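Local coordinates for protein endo-1,4-beta-xylanase 1 (PDB 1XYN) that cuts internal beta-1,4-xylosidic bonds of the plant hemicellulose xylan, releasing xylooligosaccharides and xylose, as an acidic secreted fungal glycoside hydrolase, at residues A[3-8]-A[158-163]; A[15-20]-A[36-41]; A[46-51]-A[137-142]. All coordinates share one frame; numbering follows the deposited sequence.

In the fold
All three contacts belong to the two-sheet beta-jelly roll of family 11 xylanases. Interaction 1 lies within the sheet that carries the substrate cleft, linking strands 5-10 and 155-166 across strand 34-40. Interaction 2, centred about 6 Å from it, uses the same strand 34-40 but packs its other face on strand 14-19 of the second sheet. Interaction 3, its centre about 14 Å and 18 Å from those of interactions 1 and 2, closes that second sheet at strand 135-137, before helix 139-148. Interactions 2 and 3 follow one another along the chain inside the long loop closed by interaction 1. Interaction 1 thus holds Tyr158 of the probable substrate site, while interaction 2 ties the two sheets together.

Interaction 1 (A[3-8]-A[158-163]); sequences INYDQN and YQVVAV
The rings of Tyr5 and Tyr158 form an offset stack, their centroids 4.7 Å apart and their planes 22° from parallel. The overlap is partial: Tyr5 CE2 sits over one face of the Tyr158 ring near its rim, 3.7 Å from Tyr158 CD1. In return Tyr158 CB lies over a face of Tyr5 as a CH-pi contact, 4.2 Å from the Tyr5 ring centroid. Val160 supplies an edge contact, its CG1 near the plane of the Tyr5 ring and 3.6 Å from Tyr5 CD2. The other methyl of that valine, CG2, reaches Gln7 CB at 3.9 Å. Tyr158 lays its ring against Tyr5 because its CG stands between the backbone N and the carbonyl carbon (chi1 74°). With an alanine here, Tyr5 would probably lose its aromatic partner and be freer to turn, leaving a gap beside Tyr66 and Trp68. Both residues, on strand 60-70, also touch Tyr158 directly, the Trp68 ring meeting it at an angle. Strand 34-40 runs between the two segments, pairing through Gly37 with Gln7 and through Gly39 with both Asn4 and Tyr5 in a classic beta bulge; side chains can meet across it where these glycines have none. By similarity Tyr158 and Tyr66 bind substrate, consistent with a place in the aromatic-lined cleft of a family 11 jelly roll.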
loop_
_atom_site.group_PDB
_atom_site.type_symbol
_atom_site.label_atom_id
_atom_site.label_comp_id
_atom_site.label_asym_id
_atom_site.label_seq_id
_atom_site.Cartn_x
_atom_site.Cartn_y
_atom_site.Cartn_z
ATOM N N ILE A 3 -15.408 -9.896 22.199
ATOM C CA ILE A 3 -14.321 -9.347 21.406
ATOM C C ILE A 3 -13.028 -10.004 21.855
ATOM O O ILE A 3 -12.739 -10.061 23.052
ATOM C CB ILE A 3 -14.198 -7.822 21.582
ATOM C CG1 ILE A 3 -15.575 -7.149 21.528
ATOM C CG2 ILE A 3 -13.296 -7.256 20.520
ATOM C CD1 ILE A 3 -16.387 -7.457 20.289
ATOM N N ASN A 4 -12.294 -10.567 20.899
ATOM C CA ASN A 4 -11.026 -11.214 21.193
ATOM C C ASN A 4 -9.971 -10.793 20.181
ATOM O O ASN A 4 -8.924 -11.435 20.064
ATOM C CB ASN A 4 -11.180 -12.740 21.215
ATOM C CG ASN A 4 -11.418 -13.336 19.834
ATOM O OD1 ASN A 4 -12.151 -12.787 19.017
ATOM N ND2 ASN A 4 -10.795 -14.476 19.575
ATOM N N TYR A 5 -10.266 -9.734 19.426
ATOM C CA TYR A 5 -9.320 -9.223 18.438
ATOM C C TYR A 5 -9.340 -7.706 18.356
ATOM O O TYR A 5 -10.398 -7.079 18.312
ATOM C CB TYR A 5 -9.557 -9.814 17.050
ATOM C CG TYR A 5 -8.426 -9.509 16.097
ATOM C CD1 TYR A 5 -7.236 -10.231 16.159
ATOM C CD2 TYR A 5 -8.527 -8.482 15.158
ATOM C CE1 TYR A 5 -6.167 -9.941 15.309
ATOM C CE2 TYR A 5 -7.464 -8.179 14.304
ATOM C CZ TYR A 5 -6.287 -8.914 14.386
ATOM O OH TYR A 5 -5.227 -8.634 13.555
ATOM N N ASP A 6 -8.146 -7.132 18.337
ATOM C CA ASP A 6 -7.976 -5.692 18.264
ATOM C C ASP A 6 -7.213 -5.328 16.992
ATOM O O ASP A 6 -6.036 -5.669 16.824
ATOM C CB ASP A 6 -7.245 -5.187 19.517
ATOM C CG ASP A 6 -6.817 -3.727 19.415
ATOM O OD1 ASP A 6 -7.415 -2.963 18.630
ATOM O OD2 ASP A 6 -5.872 -3.338 20.136
ATOM N N GLN A 7 -7.921 -4.675 16.080
ATOM C CA GLN A 7 -7.350 -4.233 14.823
ATOM C C GLN A 7 -6.679 -2.900 15.090
ATOM O O GLN A 7 -7.346 -1.927 15.439
ATOM C CB GLN A 7 -8.461 -4.080 13.775
ATOM C CG GLN A 7 -8.038 -3.427 12.461
ATOM C CD GLN A 7 -6.829 -4.089 11.814
ATOM O OE1 GLN A 7 -6.092 -3.444 11.067
ATOM N NE2 GLN A 7 -6.621 -5.372 12.094
ATOM N N ASN A 8 -5.357 -2.870 14.983
ATOM C CA ASN A 8 -4.623 -1.632 15.209
ATOM C C ASN A 8 -3.545 -1.416 14.155
ATOM O O ASN A 8 -2.389 -1.815 14.327
ATOM C CB ASN A 8 -4.015 -1.604 16.607
ATOM C CG ASN A 8 -3.434 -0.248 16.954
ATOM O OD1 ASN A 8 -3.475 0.691 16.151
ATOM N ND2 ASN A 8 -2.908 -0.130 18.168
ATOM N N TYR A 158 -9.838 -12.931 10.504
ATOM C CA TYR A 158 -10.428 -11.958 11.416
ATOM C C TYR A 158 -11.550 -11.100 10.826
ATOM O O TYR A 158 -11.644 -10.912 9.609
ATOM C CB TYR A 158 -9.356 -11.121 12.123
ATOM C CG TYR A 158 -8.666 -10.056 11.295
ATOM C CD1 TYR A 158 -9.256 -8.801 11.113
ATOM C CD2 TYR A 158 -7.390 -10.274 10.764
ATOM C CE1 TYR A 158 -8.595 -7.789 10.430
ATOM C CE2 TYR A 158 -6.719 -9.266 10.084
ATOM C CZ TYR A 158 -7.326 -8.024 9.918
ATOM O OH TYR A 158 -6.674 -7.015 9.231
ATOM N N GLN A 159 -12.413 -10.601 11.706
ATOM C CA GLN A 159 -13.560 -9.800 11.304
ATOM C C GLN A 159 -13.812 -8.764 12.384
ATOM O O GLN A 159 -14.177 -9.103 13.505
ATOM C CB GLN A 159 -14.768 -10.725 11.144
ATOM C CG GLN A 159 -16.071 -10.075 10.750
ATOM C CD GLN A 159 -17.203 -11.096 10.680
ATOM O OE1 GLN A 159 -17.917 -11.319 11.659
ATOM N NE2 GLN A 159 -17.347 -11.740 9.530
ATOM N N VAL A 160 -13.616 -7.495 12.042
ATOM C CA VAL A 160 -13.797 -6.413 13.000
ATOM C C VAL A 160 -14.704 -5.322 12.464
ATOM O O VAL A 160 -15.132 -5.369 11.325
ATOM C CB VAL A 160 -12.425 -5.741 13.356
ATOM C CG1 VAL A 160 -11.504 -6.716 14.097
ATOM C CG2 VAL A 160 -11.743 -5.228 12.095
ATOM N N VAL A 161 -15.060 -4.396 13.346
ATOM C CA VAL A 161 -15.841 -3.222 13.003
ATOM C C VAL A 161 -14.716 -2.194 13.062
ATOM O O VAL A 161 -14.127 -1.985 14.119
ATOM C CB VAL A 161 -16.883 -2.897 14.075
ATOM C CG1 VAL A 161 -17.484 -1.520 13.828
ATOM C CG2 VAL A 161 -17.965 -3.951 14.076
ATOM N N ALA A 162 -14.369 -1.608 11.923
ATOM C CA ALA A 162 -13.266 -0.659 11.884
ATOM C C ALA A 162 -13.550 0.712 11.286
ATOM O O ALA A 162 -14.520 0.917 10.550
ATOM C CB ALA A 162 -12.073 -1.305 11.170
ATOM N N VAL A 163 -12.706 1.664 11.664
ATOM C CA VAL A 163 -12.778 3.027 11.166
ATOM C C VAL A 163 -11.470 3.165 10.413
ATOM O O VAL A 163 -10.425 2.724 10.895
ATOM C CB VAL A 163 -12.826 4.064 12.313
ATOM C CG1 VAL A 163 -12.613 5.464 11.768
ATOM C CG2 VAL A 163 -14.168 4.001 13.027
#

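Interaction 2 (A[15-20]-A[36-41]); sequences VSYSPS and VGVGWT
Aromatic-aliphatic packing dominates where Tyr17 lies against Val36. The valine CB approaches over one face of the Tyr17 ring, 3.8 Å from the ring centroid and 14° off its normal, a CH-pi contact. The closest pair of the two side chains is Tyr17 CD1 and Val36 CB at 3.7 Å, while the methyls CG1 and CG2 spread over neighbouring ring atoms as the two side chains run alongside one another, pointing opposite ways. On the opposite face of the ring Tyr17 is backed by Pro19 CD of its own strand, 3.6 Å above the plane, so the phenol is held flat between a proline and a valine. Placing Tyr17 CG opposite the main-chain N (chi1 174°) extends the ring along Val36 toward Val38. There the contact is with an edge: Val38 CG1 lies near the ring plane, tight against Tyr17 OH at 3.2 Å, and also meets Pro19 CB at 4.3 Å. The contact joins the two layers of the beta-jelly roll face to face, residues 15-19 of one sheet running at 16° to residues 36-40 of the other, with no hydrogen bond across the two segments. Polar contacts gather at the phenol oxygen. Tyr17 OH comes within 3.1 Å of Gly37 O, but its hydrogen-bond partner is Asp6 OD1 on strand 5-10. Phe24 and Val26 of strand 23-30 add further side-chain contacts to Tyr17, and Val26 also touches Val36.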
loop_
_atom_site.group_PDB
_atom_site.type_symbol
_atom_site.label_atom_id
_atom_site.label_comp_id
_atom_site.label_asym_id
_atom_site.label_seq_id
_atom_site.Cartn_x
_atom_site.Cartn_y
_atom_site.Cartn_z
ATOM N N VAL A 15 -3.066 9.735 15.538
ATOM C CA VAL A 15 -4.138 8.739 15.652
ATOM C C VAL A 15 -4.181 8.231 17.096
ATOM O O VAL A 15 -3.272 7.534 17.548
ATOM C CB VAL A 15 -3.941 7.526 14.684
ATOM C CG1 VAL A 15 -5.056 6.493 14.890
ATOM C CG2 VAL A 15 -3.945 7.987 13.231
ATOM N N SER A 16 -5.224 8.632 17.818
ATOM C CA SER A 16 -5.425 8.248 19.208
ATOM C C SER A 16 -6.493 7.164 19.289
ATOM O O SER A 16 -7.683 7.453 19.320
ATOM C CB SER A 16 -5.869 9.465 20.016
ATOM O OG SER A 16 -5.168 10.624 19.592
ATOM N N TYR A 17 -6.052 5.914 19.329
ATOM C CA TYR A 17 -6.942 4.768 19.390
ATOM C C TYR A 17 -7.047 4.204 20.808
ATOM O O TYR A 17 -6.038 3.910 21.439
ATOM C CB TYR A 17 -6.430 3.688 18.427
ATOM C CG TYR A 17 -7.186 2.383 18.489
ATOM C CD1 TYR A 17 -8.580 2.356 18.404
ATOM C CD2 TYR A 17 -6.507 1.173 18.649
ATOM C CE1 TYR A 17 -9.281 1.158 18.480
ATOM C CE2 TYR A 17 -7.197 -0.024 18.724
ATOM C CZ TYR A 17 -8.581 -0.024 18.642
ATOM O OH TYR A 17 -9.265 -1.206 18.733
ATOM N N SER A 18 -8.274 4.009 21.275
ATOM C CA SER A 18 -8.514 3.471 22.606
ATOM C C SER A 18 -9.467 2.280 22.581
ATOM O O SER A 18 -10.688 2.452 22.608
ATOM C CB SER A 18 -9.084 4.550 23.529
ATOM O OG SER A 18 -8.245 5.688 23.570
ATOM N N PRO A 19 -8.919 1.052 22.488
ATOM C CA PRO A 19 -9.743 -0.161 22.470
ATOM C C PRO A 19 -10.330 -0.456 23.852
ATOM O O PRO A 19 -9.812 -0.005 24.872
ATOM C CB PRO A 19 -8.750 -1.243 22.047
ATOM C CG PRO A 19 -7.454 -0.747 22.599
ATOM C CD PRO A 19 -7.500 0.724 22.264
ATOM N N SER A 20 -11.422 -1.210 23.874
ATOM C CA SER A 20 -12.061 -1.566 25.124
ATOM C C SER A 20 -12.727 -2.925 24.979
ATOM O O SER A 20 -12.645 -3.572 23.925
ATOM C CB SER A 20 -13.071 -0.485 25.548
ATOM O OG SER A 20 -14.413 -0.873 25.309
ATOM N N VAL A 36 -8.362 0.868 12.441
ATOM C CA VAL A 36 -8.475 0.444 13.835
ATOM C C VAL A 36 -9.896 0.004 14.143
ATOM O O VAL A 36 -10.855 0.519 13.572
ATOM C CB VAL A 36 -8.133 1.574 14.828
ATOM C CG1 VAL A 36 -6.689 2.010 14.682
ATOM C CG2 VAL A 36 -9.094 2.741 14.648
ATOM N N GLY A 37 -10.031 -0.912 15.091
ATOM C CA GLY A 37 -11.345 -1.386 15.474
ATOM C C GLY A 37 -11.206 -2.661 16.266
ATOM O O GLY A 37 -10.092 -3.146 16.470
ATOM N N VAL A 38 -12.329 -3.210 16.708
ATOM C CA VAL A 38 -12.318 -4.441 17.495
ATOM C C VAL A 38 -13.294 -5.476 16.950
ATOM O O VAL A 38 -14.273 -5.138 16.292
ATOM C CB VAL A 38 -12.626 -4.161 18.995
ATOM C CG1 VAL A 38 -11.612 -3.173 19.560
ATOM C CG2 VAL A 38 -14.046 -3.648 19.174
ATOM N N GLY A 39 -13.033 -6.740 17.238
ATOM C CA GLY A 39 -13.905 -7.786 16.753
ATOM C C GLY A 39 -13.493 -9.192 17.141
ATOM O O GLY A 39 -13.219 -9.461 18.313
ATOM N N TRP A 40 -13.379 -10.076 16.152
ATOM C CA TRP A 40 -13.060 -11.471 16.425
ATOM C C TRP A 40 -11.944 -12.060 15.572
ATOM O O TRP A 40 -11.768 -11.698 14.412
ATOM C CB TRP A 40 -14.344 -12.307 16.300
ATOM C CG TRP A 40 -15.485 -11.746 17.127
ATOM C CD1 TRP A 40 -15.856 -12.140 18.383
ATOM C CD2 TRP A 40 -16.339 -10.633 16.789
ATOM N NE1 TRP A 40 -16.876 -11.336 18.848
ATOM C CE2 TRP A 40 -17.189 -10.406 17.894
ATOM C CE3 TRP A 40 -16.459 -9.804 15.663
ATOM C CZ2 TRP A 40 -18.147 -9.380 17.904
ATOM C CZ3 TRP A 40 -17.408 -8.789 15.676
ATOM C CH2 TRP A 40 -18.240 -8.585 16.790
ATOM N N THR A 41 -11.193 -12.975 16.172
ATOM C CA THR A 41 -10.075 -13.645 15.513
ATOM C C THR A 41 -10.501 -14.481 14.293
ATOM O O THR A 41 -9.727 -14.664 13.345
ATOM C CB THR A 41 -9.299 -14.516 16.544
ATOM O OG1 THR A 41 -8.574 -13.657 17.439
ATOM C CG2 THR A 41 -8.320 -15.471 15.862
#

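Interaction 3 (A[46-51]-A[137-142])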
loop_
_atom_site.group_PDB
_atom_site.type_symbol
_atom_site.label_atom_id
_atom_site.label_comp_id
_atom_site.label_asym_id
_atom_site.label_seq_id
_atom_site.Cartn_x
_atom_site.Cartn_y
_atom_site.Cartn_z
ATOM N N ALA A 46 -22.698 -14.533 12.335
ATOM C CA ALA A 46 -23.462 -13.808 13.342
ATOM C C ALA A 46 -23.640 -12.337 13.018
ATOM O O ALA A 46 -22.684 -11.656 12.668
ATOM C CB ALA A 46 -22.807 -13.970 14.701
ATOM N N PRO A 47 -24.889 -11.852 13.056
ATOM C CA PRO A 47 -25.204 -10.448 12.775
ATOM C C PRO A 47 -24.451 -9.541 13.748
ATOM O O PRO A 47 -24.590 -9.663 14.970
ATOM C CB PRO A 47 -26.712 -10.391 13.007
ATOM C CG PRO A 47 -27.152 -11.745 12.534
ATOM C CD PRO A 47 -26.121 -12.655 13.159
ATOM N N ILE A 48 -23.649 -8.637 13.192
ATOM C CA ILE A 48 -22.848 -7.715 13.980
ATOM C C ILE A 48 -23.529 -6.386 14.306
ATOM O O ILE A 48 -23.997 -5.674 13.417
ATOM C CB ILE A 48 -21.507 -7.442 13.281
ATOM C CG1 ILE A 48 -20.745 -8.751 13.079
ATOM C CG2 ILE A 48 -20.670 -6.478 14.103
ATOM C CD1 ILE A 48 -19.456 -8.578 12.284
ATOM N N ASN A 49 -23.557 -6.061 15.596
ATOM C CA ASN A 49 -24.150 -4.826 16.097
ATOM C C ASN A 49 -23.067 -3.778 16.317
ATOM O O ASN A 49 -21.980 -4.090 16.817
ATOM C CB ASN A 49 -24.858 -5.081 17.427
ATOM C CG ASN A 49 -25.829 -6.244 17.358
ATOM O OD1 ASN A 49 -27.030 -6.049 17.157
ATOM N ND2 ASN A 49 -25.315 -7.464 17.533
ATOM N N PHE A 50 -23.363 -2.544 15.921
ATOM C CA PHE A 50 -22.443 -1.421 16.080
ATOM C C PHE A 50 -23.283 -0.194 16.420
ATOM O O PHE A 50 -24.481 -0.157 16.152
ATOM C CB PHE A 50 -21.636 -1.182 14.794
ATOM C CG PHE A 50 -22.467 -0.705 13.628
ATOM C CD1 PHE A 50 -23.244 -1.602 12.891
ATOM C CD2 PHE A 50 -22.489 0.646 13.282
ATOM C CE1 PHE A 50 -24.033 -1.162 11.834
ATOM C CE2 PHE A 50 -23.274 1.100 12.226
ATOM C CZ PHE A 50 -24.049 0.191 11.501
ATOM N N GLY A 51 -22.672 0.802 17.040
ATOM C CA GLY A 51 -23.423 1.990 17.392
ATOM C C GLY A 51 -22.533 3.032 18.022
ATOM O O GLY A 51 -21.490 2.715 18.584
ATOM N N VAL A 137 -25.650 -5.558 11.140
ATOM C CA VAL A 137 -25.224 -5.942 9.807
ATOM C C VAL A 137 -25.295 -7.462 9.684
ATOM O O VAL A 137 -24.455 -8.175 10.240
ATOM C CB VAL A 137 -23.766 -5.468 9.528
ATOM C CG1 VAL A 137 -23.268 -5.979 8.179
ATOM C CG2 VAL A 137 -23.692 -3.969 9.567
ATOM N N THR A 138 -26.334 -7.952 9.008
ATOM C CA THR A 138 -26.511 -9.386 8.785
ATOM C C THR A 138 -25.479 -9.782 7.718
ATOM O O THR A 138 -25.755 -9.746 6.518
ATOM C CB THR A 138 -27.954 -9.704 8.297
ATOM O OG1 THR A 138 -28.903 -9.080 9.171
ATOM C CG2 THR A 138 -28.211 -11.191 8.317
ATOM N N VAL A 139 -24.276 -10.131 8.167
ATOM C CA VAL A 139 -23.187 -10.494 7.267
ATOM C C VAL A 139 -23.444 -11.584 6.223
ATOM O O VAL A 139 -22.855 -11.545 5.138
ATOM C CB VAL A 139 -21.889 -10.818 8.052
ATOM C CG1 VAL A 139 -21.349 -9.557 8.707
ATOM C CG2 VAL A 139 -22.152 -11.877 9.097
ATOM N N GLN A 140 -24.312 -12.548 6.532
ATOM C CA GLN A 140 -24.604 -13.626 5.580
ATOM C C GLN A 140 -25.251 -13.104 4.304
ATOM O O GLN A 140 -24.952 -13.587 3.220
ATOM C CB GLN A 140 -25.488 -14.713 6.191
ATOM C CG GLN A 140 -24.724 -15.908 6.745
ATOM C CD GLN A 140 -23.819 -16.595 5.730
ATOM O OE1 GLN A 140 -24.283 -17.221 4.781
ATOM N NE2 GLN A 140 -22.515 -16.513 5.958
ATOM N N ASN A 141 -26.133 -12.120 4.434
ATOM C CA ASN A 141 -26.787 -11.537 3.269
ATOM C C ASN A 141 -25.753 -10.993 2.280
ATOM O O ASN A 141 -25.954 -11.056 1.067
ATOM C CB ASN A 141 -27.747 -10.425 3.697
ATOM C CG ASN A 141 -28.964 -10.956 4.462
ATOM O OD1 ASN A 141 -29.205 -12.165 4.520
ATOM N ND2 ASN A 141 -29.741 -10.048 5.036
ATOM N N HIS A 142 -24.647 -10.471 2.800
ATOM C CA HIS A 142 -23.588 -9.943 1.952
ATOM C C HIS A 142 -22.762 -11.065 1.362
ATOM O O HIS A 142 -22.415 -11.022 0.190
ATOM C CB HIS A 142 -22.710 -8.958 2.722
ATOM C CG HIS A 142 -23.434 -7.708 3.111
ATOM N ND1 HIS A 142 -23.550 -6.626 2.268
ATOM C CD2 HIS A 142 -24.163 -7.404 4.213
ATOM C CE1 HIS A 142 -24.321 -5.712 2.828
ATOM N NE2 HIS A 142 -24.707 -6.161 4.008
#
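Two torsions bring Phe50 and Val137 together: Phe50 CG sits between its own backbone N and carbonyl carbon (chi1 67°), swinging the ring toward Val137, whose CG1 is anti to the backbone N (chi1 175°), which leaves CG2 beside that N and facing the ring. Val137 CG2 touches Phe50 CE1 at 3.6 Å. Ile48 extends its chain to CD1, which meets Val139 CG1 at 4.2 Å, and the second methyl of that valine, CG2, rests 3.6 Å from Ala46 O. In the backbone, Ile48 and Val137 form an antiparallel hydrogen-bonded pair. Val137 N donates to Ile48 O at 2.8 Å, tilted from the carbonyl plane; Ile48 N returns a bond to Val137 O at 3.1 Å, from well above the plane of that carbonyl. This pair joins strand 135-137, at the margin of one jelly-roll sheet, to strand 48-56, and the chain then leaves this sheet for helix 139-148, whose His142 bonds Ser126 and meets Tyr102 on the cleft-bearing sheet. The exit is an inverse gamma turn centred on Thr138, with a weak bond from Val139 N to Val137 O. That oxygen also receives a CA-H...O contact from Pro47 CA at 3.5 Å. Thr138 OG1 is hydrogen-bonded to Asp98 OD1, while Val137 and Val139 both reach Ile78 of strand 74-79. Val65 of strand 60-70 touches Ile48 and Val137.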